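Local coordinates for virulence factor (Pectobacterium carotovorum, PDB 2W3Y), which is a virulence factor of a Drosophila pathogen, an S-palmitoylated protein with a fold of its own that binds to lipid vesicles, at residues F49-V60 and L177-Y187. Residues are numbered along the deposited sequence; the frame is centred on the assembly and turned at random.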
ATOM      1  N   PHE A  49     -11.283  -0.801  -6.588  1.00 20.84           N
ATOM      2  CA  PHE A  49     -12.617  -0.353  -6.233  1.00 21.46           C
ATOM      3  C   PHE A  49     -13.515  -0.383  -7.454  1.00 21.95           C
ATOM      4  O   PHE A  49     -13.384   0.455  -8.340  1.00 22.33           O
ATOM      5  CB  PHE A  49     -12.589   1.047  -5.593  1.00 21.01           C
ATOM      6  CG  PHE A  49     -11.740   1.119  -4.364  1.00 20.76           C
ATOM      7  CD1 PHE A  49     -12.022   0.316  -3.252  1.00 20.30           C
ATOM      8  CD2 PHE A  49     -10.628   1.964  -4.325  1.00 23.87           C
ATOM      9  CE1 PHE A  49     -11.220   0.376  -2.093  1.00 21.72           C
ATOM     10  CE2 PHE A  49      -9.825   2.028  -3.185  1.00 23.93           C
ATOM     11  CZ  PHE A  49     -10.117   1.236  -2.073  1.00 22.04           C
ATOM     12  N   ASN A  50     -14.397  -1.386  -7.480  1.00 23.15           N
ATOM     13  CA  ASN A  50     -15.348  -1.656  -8.575  1.00 23.78           C
ATOM     14  C   ASN A  50     -14.717  -2.335  -9.778  1.00 24.45           C
ATOM     15  O   ASN A  50     -13.583  -2.055 -10.129  1.00 23.51           O
ATOM     16  CB  ASN A  50     -16.091  -0.382  -9.010  1.00 24.13           C
ATOM     17  CG  ASN A  50     -16.882   0.246  -7.884  1.00 23.75           C
ATOM     18  OD1 ASN A  50     -17.563  -0.447  -7.134  1.00 23.76           O
ATOM     19  ND2 ASN A  50     -16.804   1.573  -7.770  1.00 23.27           N
ATOM     20  N   GLU A  51     -15.475  -3.238 -10.399  1.00 25.91           N
ATOM     21  CA  GLU A  51     -15.079  -3.840 -11.666  1.00 27.76           C
ATOM     22  C   GLU A  51     -15.020  -2.752 -12.727  1.00 28.29           C
ATOM     23  O   GLU A  51     -15.827  -1.819 -12.716  1.00 28.64           O
ATOM     24  CB  GLU A  51     -16.063  -4.941 -12.083  1.00 28.14           C
ATOM     25  CG  GLU A  51     -15.967  -6.242 -11.260  1.00 29.94           C
ATOM     26  CD  GLU A  51     -14.906  -7.213 -11.783  1.00 33.79           C
ATOM     27  OE1 GLU A  51     -14.217  -6.891 -12.787  1.00 35.61           O
ATOM     28  OE2 GLU A  51     -14.747  -8.307 -11.185  1.00 35.92           O
ATOM     29  N   ALA A  52     -14.035  -2.869 -13.608  1.00 28.90           N
ATOM     30  CA  ALA A  52     -13.845  -1.955 -14.722  1.00 30.23           C
ATOM     31  C   ALA A  52     -14.864  -2.235 -15.834  1.00 31.03           C
ATOM     32  O   ALA A  52     -15.244  -3.384 -16.032  1.00 30.71           O
ATOM     33  CB  ALA A  52     -12.433  -2.096 -15.262  1.00 29.51           C
ATOM     34  N   PRO A  53     -15.323  -1.175 -16.539  1.00 32.13           N
ATOM     35  CA  PRO A  53     -16.101  -1.386 -17.757  1.00 32.39           C
ATOM     36  C   PRO A  53     -15.246  -2.031 -18.841  1.00 32.35           C
ATOM     37  O   PRO A  53     -14.014  -1.920 -18.822  1.00 31.81           O
ATOM     38  CB  PRO A  53     -16.511   0.031 -18.173  1.00 32.69           C
ATOM     39  CG  PRO A  53     -15.500   0.926 -17.545  1.00 32.88           C
ATOM     40  CD  PRO A  53     -15.146   0.261 -16.248  1.00 32.46           C
ATOM     41  N   LYS A  54     -15.910  -2.692 -19.786  1.00 32.87           N
ATOM     42  CA  LYS A  54     -15.238  -3.500 -20.810  1.00 33.53           C
ATOM     43  C   LYS A  54     -14.004  -2.818 -21.408  1.00 33.08           C
ATOM     44  O   LYS A  54     -12.950  -3.443 -21.535  1.00 32.96           O
ATOM     45  CB  LYS A  54     -16.231  -3.929 -21.906  1.00 33.49           C
ATOM     46  CG  LYS A  54     -17.299  -4.921 -21.420  1.00 37.27           C
ATOM     47  CD  LYS A  54     -18.733  -4.316 -21.290  1.00 40.69           C
ATOM     48  CE  LYS A  54     -18.998  -3.605 -19.941  1.00 41.44           C
ATOM     49  NZ  LYS A  54     -18.887  -2.121 -20.054  1.00 40.03           N
ATOM     50  N   HIS A  55     -14.126  -1.531 -21.724  1.00 33.43           N
ATOM     51  CA  HIS A  55     -13.039  -0.774 -22.362  1.00 33.73           C
ATOM     52  C   HIS A  55     -11.874  -0.347 -21.443  1.00 34.26           C
ATOM     53  O   HIS A  55     -10.899   0.253 -21.919  1.00 34.64           O
ATOM     54  CB  HIS A  55     -13.604   0.444 -23.105  1.00 34.21           C
ATOM     55  CG  HIS A  55     -14.069   1.553 -22.208  1.00 34.49           C
ATOM     56  ND1 HIS A  55     -13.361   2.725 -22.043  1.00 35.81           N
ATOM     57  CD2 HIS A  55     -15.179   1.676 -21.440  1.00 35.06           C
ATOM     58  CE1 HIS A  55     -14.009   3.519 -21.212  1.00 34.05           C
ATOM     59  NE2 HIS A  55     -15.116   2.907 -20.832  1.00 35.41           N
ATOM     60  N   LEU A  56     -11.955  -0.657 -20.146  1.00 34.03           N
ATOM     61  CA  LEU A  56     -10.862  -0.300 -19.223  1.00 33.99           C
ATOM     62  C   LEU A  56     -10.178  -1.509 -18.568  1.00 33.53           C
ATOM     63  O   LEU A  56      -9.121  -1.363 -17.959  1.00 33.54           O
ATOM     64  CB  LEU A  56     -11.341   0.714 -18.158  1.00 33.55           C
ATOM     65  CG  LEU A  56     -11.687   2.138 -18.633  1.00 33.97           C
ATOM     66  CD1 LEU A  56     -12.426   2.919 -17.551  1.00 32.99           C
ATOM     67  CD2 LEU A  56     -10.450   2.914 -19.109  1.00 34.55           C
ATOM     68  N   GLN A  57     -10.777  -2.691 -18.712  1.00 33.64           N
ATOM     69  CA  GLN A  57     -10.295  -3.933 -18.071  1.00 33.36           C
ATOM     70  C   GLN A  57      -8.839  -4.312 -18.373  1.00 32.87           C
ATOM     71  O   GLN A  57      -8.096  -4.705 -17.464  1.00 31.53           O
ATOM     72  CB  GLN A  57     -11.252  -5.101 -18.352  1.00 33.75           C
ATOM     73  CG  GLN A  57     -12.642  -4.860 -17.775  1.00 36.42           C
ATOM     74  CD  GLN A  57     -13.535  -6.080 -17.788  1.00 39.99           C
ATOM     75  OE1 GLN A  57     -13.107  -7.190 -17.453  1.00 42.81           O
ATOM     76  NE2 GLN A  57     -14.793  -5.881 -18.158  1.00 41.46           N
ATOM     77  N   LYS A  58      -8.432  -4.173 -19.636  1.00 32.36           N
ATOM     78  CA  LYS A  58      -7.041  -4.415 -20.035  1.00 32.83           C
ATOM     79  C   LYS A  58      -6.063  -3.468 -19.330  1.00 32.24           C
ATOM     80  O   LYS A  58      -5.044  -3.911 -18.804  1.00 31.92           O
ATOM     81  CB  LYS A  58      -6.898  -4.286 -21.563  1.00 33.14           C
ATOM     82  CG  LYS A  58      -5.475  -4.358 -22.113  1.00 34.23           C
ATOM     83  CD  LYS A  58      -5.468  -4.019 -23.614  1.00 34.89           C
ATOM     84  CE  LYS A  58      -4.116  -4.282 -24.248  1.00 37.90           C
ATOM     85  NZ  LYS A  58      -4.139  -4.029 -25.722  1.00 40.91           N
ATOM     86  N   GLN A  59      -6.380  -2.172 -19.354  1.00 31.52           N
ATOM     87  CA  GLN A  59      -5.603  -1.120 -18.684  1.00 31.68           C
ATOM     88  C   GLN A  59      -5.489  -1.363 -17.164  1.00 29.86           C
ATOM     89  O   GLN A  59      -4.432  -1.179 -16.576  1.00 29.33           O
ATOM     90  CB  GLN A  59      -6.250   0.237 -18.990  1.00 31.70           C
ATOM     91  CG  GLN A  59      -5.573   1.467 -18.390  1.00 34.28           C
ATOM     92  CD  GLN A  59      -6.113   2.767 -18.984  1.00 34.26           C
ATOM     93  OE1 GLN A  59      -6.435   2.837 -20.180  1.00 38.89           O
ATOM     94  NE2 GLN A  59      -6.204   3.797 -18.162  1.00 36.21           N
ATOM     95  N   VAL A  60      -6.580  -1.804 -16.550  1.00 29.23           N
ATOM     96  CA  VAL A  60      -6.616  -2.067 -15.115  1.00 29.00           C
ATOM     97  C   VAL A  60      -5.741  -3.270 -14.732  1.00 28.80           C
ATOM     98  O   VAL A  60      -4.979  -3.211 -13.756  1.00 28.01           O
ATOM     99  CB  VAL A  60      -8.074  -2.218 -14.606  1.00 28.87           C
ATOM    100  CG1 VAL A  60      -8.106  -2.734 -13.174  1.00 28.24           C
ATOM    101  CG2 VAL A  60      -8.808  -0.886 -14.713  1.00 29.57           C
ATOM    102  N   LEU A 177     -12.104   2.868  -9.990  1.00 22.86           N
ATOM    103  CA  LEU A 177     -13.016   2.906 -11.146  1.00 23.66           C
ATOM    104  C   LEU A 177     -14.296   3.583 -10.722  1.00 23.59           C
ATOM    105  O   LEU A 177     -15.223   2.933 -10.258  1.00 24.35           O
ATOM    106  CB  LEU A 177     -13.274   1.487 -11.682  1.00 23.23           C
ATOM    107  CG  LEU A 177     -11.913   1.111 -12.252  1.00 25.23           C
ATOM    108  CD1 LEU A 177     -11.254  -0.096 -11.586  1.00 23.05           C
ATOM    109  CD2 LEU A 177     -11.874   1.135 -13.783  1.00 23.62           C
ATOM    110  N   PHE A 178     -14.311   4.904 -10.846  1.00 24.35           N
ATOM    111  CA  PHE A 178     -15.385   5.740 -10.355  1.00 25.30           C
ATOM    112  C   PHE A 178     -15.867   6.639 -11.486  1.00 26.64           C
ATOM    113  O   PHE A 178     -15.125   6.909 -12.442  1.00 26.41           O
ATOM    114  CB  PHE A 178     -14.881   6.660  -9.223  1.00 24.91           C
ATOM    115  CG  PHE A 178     -14.491   5.942  -7.952  1.00 24.15           C
ATOM    116  CD1 PHE A 178     -15.343   4.994  -7.365  1.00 23.95           C
ATOM    117  CD2 PHE A 178     -13.290   6.243  -7.319  1.00 25.37           C
ATOM    118  CE1 PHE A 178     -14.990   4.340  -6.178  1.00 23.02           C
ATOM    119  CE2 PHE A 178     -12.927   5.599  -6.130  1.00 23.09           C
ATOM    120  CZ  PHE A 178     -13.781   4.640  -5.566  1.00 24.37           C
ATOM    121  N   GLN A 179     -17.084   7.147 -11.337  1.00 28.69           N
ATOM    122  CA  GLN A 179     -17.668   8.101 -12.284  1.00 30.89           C
ATOM    123  C   GLN A 179     -17.196   9.533 -12.059  1.00 31.96           C
ATOM    124  O   GLN A 179     -17.225  10.033 -10.918  1.00 32.64           O
ATOM    125  CB  GLN A 179     -19.186   8.084 -12.161  1.00 31.23           C
ATOM    126  CG  GLN A 179     -19.876   6.918 -12.802  1.00 33.57           C
ATOM    127  CD  GLN A 179     -21.357   6.906 -12.476  1.00 36.83           C
ATOM    128  OE1 GLN A 179     -22.130   7.687 -13.027  1.00 40.03           O
ATOM    129  NE2 GLN A 179     -21.755   6.032 -11.557  1.00 37.69           N
ATOM    130  N   ASP A 180     -16.779  10.204 -13.134  1.00 32.46           N
ATOM    131  CA  ASP A 180     -16.631  11.671 -13.111  1.00 33.38           C
ATOM    132  C   ASP A 180     -18.003  12.369 -13.033  1.00 33.74           C
ATOM    133  O   ASP A 180     -19.039  11.698 -12.967  1.00 34.06           O
ATOM    134  CB  ASP A 180     -15.748  12.194 -14.269  1.00 33.29           C
ATOM    135  CG  ASP A 180     -16.385  12.036 -15.671  1.00 33.31           C
ATOM    136  OD1 ASP A 180     -17.627  11.987 -15.817  1.00 29.89           O
ATOM    137  OD2 ASP A 180     -15.603  11.985 -16.648  1.00 33.67           O
ATOM    138  N   THR A 181     -18.010  13.702 -13.015  1.00 34.85           N
ATOM    139  CA  THR A 181     -19.258  14.493 -12.895  1.00 35.88           C
ATOM    140  C   THR A 181     -20.217  14.274 -14.073  1.00 35.93           C
ATOM    141  O   THR A 181     -21.446  14.383 -13.931  1.00 36.95           O
ATOM    142  CB  THR A 181     -18.963  16.012 -12.753  1.00 36.36           C
ATOM    143  OG1 THR A 181     -17.851  16.204 -11.873  1.00 37.35           O
ATOM    144  CG2 THR A 181     -20.175  16.755 -12.179  1.00 36.74           C
ATOM    145  N   SER A 182     -19.651  13.946 -15.231  1.00 35.39           N
ATOM    146  CA  SER A 182     -20.435  13.682 -16.426  1.00 34.84           C
ATOM    147  C   SER A 182     -20.980  12.253 -16.484  1.00 34.34           C
ATOM    148  O   SER A 182     -21.621  11.884 -17.465  1.00 34.07           O
ATOM    149  CB  SER A 182     -19.585  13.950 -17.667  1.00 34.85           C
ATOM    150  OG  SER A 182     -19.208  15.312 -17.740  1.00 35.91           O
ATOM    151  N   GLY A 183     -20.709  11.451 -15.448  1.00 33.47           N
ATOM    152  CA  GLY A 183     -21.186  10.067 -15.389  1.00 31.67           C
ATOM    153  C   GLY A 183     -20.287   9.044 -16.071  1.00 30.62           C
ATOM    154  O   GLY A 183     -20.635   7.864 -16.160  1.00 31.22           O
ATOM    155  N   ASN A 184     -19.126   9.485 -16.551  1.00 29.29           N
ATOM    156  CA  ASN A 184     -18.186   8.597 -17.229  1.00 28.04           C
ATOM    157  C   ASN A 184     -17.145   8.017 -16.288  1.00 27.93           C
ATOM    158  O   ASN A 184     -16.541   8.746 -15.481  1.00 27.72           O
ATOM    159  CB  ASN A 184     -17.485   9.331 -18.364  1.00 27.64           C
ATOM    160  CG  ASN A 184     -18.460   9.852 -19.388  1.00 26.03           C
ATOM    161  OD1 ASN A 184     -19.347   9.132 -19.833  1.00 23.77           O
ATOM    162  ND2 ASN A 184     -18.316  11.113 -19.743  1.00 24.29           N
ATOM    163  N   VAL A 185     -16.922   6.713 -16.411  1.00 27.22           N
ATOM    164  CA  VAL A 185     -15.958   6.011 -15.552  1.00 26.83           C
ATOM    165  C   VAL A 185     -14.523   6.326 -15.944  1.00 27.04           C
ATOM    166  O   VAL A 185     -14.160   6.278 -17.129  1.00 26.55           O
ATOM    167  CB  VAL A 185     -16.183   4.481 -15.564  1.00 27.20           C
ATOM    168  CG1 VAL A 185     -15.124   3.758 -14.710  1.00 26.33           C
ATOM    169  CG2 VAL A 185     -17.569   4.144 -15.048  1.00 26.63           C
ATOM    170  N   PHE A 186     -13.704   6.646 -14.942  1.00 26.34           N
ATOM    171  CA  PHE A 186     -12.278   6.792 -15.137  1.00 26.55           C
ATOM    172  C   PHE A 186     -11.504   5.744 -14.325  1.00 26.39           C
ATOM    173  O   PHE A 186     -12.016   5.187 -13.331  1.00 25.60           O
ATOM    174  CB  PHE A 186     -11.813   8.216 -14.781  1.00 27.28           C
ATOM    175  CG  PHE A 186     -12.064   8.595 -13.345  1.00 28.41           C
ATOM    176  CD1 PHE A 186     -11.172   8.213 -12.342  1.00 28.83           C
ATOM    177  CD2 PHE A 186     -13.203   9.315 -12.990  1.00 29.61           C
ATOM    178  CE1 PHE A 186     -11.402   8.555 -11.021  1.00 28.19           C
ATOM    179  CE2 PHE A 186     -13.445   9.664 -11.658  1.00 28.76           C
ATOM    180  CZ  PHE A 186     -12.537   9.272 -10.674  1.00 28.91           C
ATOM    181  N   TYR A 187     -10.280   5.476 -14.765  1.00 26.14           N
ATOM    182  CA  TYR A 187      -9.345   4.659 -14.004  1.00 26.28           C
ATOM    183  C   TYR A 187      -8.219   5.529 -13.420  1.00 26.46           C
ATOM    184  O   TYR A 187      -7.474   6.185 -14.162  1.00 26.70           O
ATOM    185  CB  TYR A 187      -8.832   3.485 -14.860  1.00 26.17           C
ATOM    186  CG  TYR A 187      -7.699   2.689 -14.257  1.00 27.00           C
ATOM    187  CD1 TYR A 187      -7.768   2.192 -12.946  1.00 25.63           C
ATOM    188  CD2 TYR A 187      -6.549   2.426 -15.006  1.00 25.50           C
ATOM    189  CE1 TYR A 187      -6.712   1.458 -12.405  1.00 27.87           C
ATOM    190  CE2 TYR A 187      -5.502   1.697 -14.480  1.00 25.44           C
ATOM    191  CZ  TYR A 187      -5.582   1.215 -13.181  1.00 27.09           C
ATOM    192  OH  TYR A 187      -4.533   0.486 -12.660  1.00 27.53           O
TER
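Leu177, near the end of strand 166-179, projects into the bend that 49-60 makes between strand 40-49 and helix 57-81. Its CB lies 3.5 Å from Phe49 O; with CG anti to its own carbonyl carbon (chi1 -68°), CD1 comes 3.4 Å from Asn50 O. CD2 reaches Ala52 CB at 3.6 Å and also touches Val60 CG2, with Pro53 CD and Leu56 CD1 slightly farther off. Two hydrogen bonds tie its backbone to 49-50. Leu177 N donates to Phe49 O in the carbonyl plane, continuing the parallel strand pairing. Leu177 O accepts Asn50 ND2 at 3.2 Å, nearly straight at the hydrogen (164°); the same amide nitrogen also donates to Val269 O. Beside it the Asn50 amide stands almost perpendicular to the Phe178 ring. Val60 CG2 sits over the centre of one Tyr187 face, a CH-pi contact 3.7 Å from the centroid, while Gln59 NE2 meets the ring edge near CD2. Tyr187 OH is bonded to His175 ND1. Pro53 CD and Val185 CG1 meet tip to tip, and Leu56 CD1 touches Val185 CG1. The loop thus packs against hairpin 166-179/185-198 beside its turn as the chain leaves the mixed sheet for helix 57-81, with helix 230-235 touching Gln59 and Tyr187.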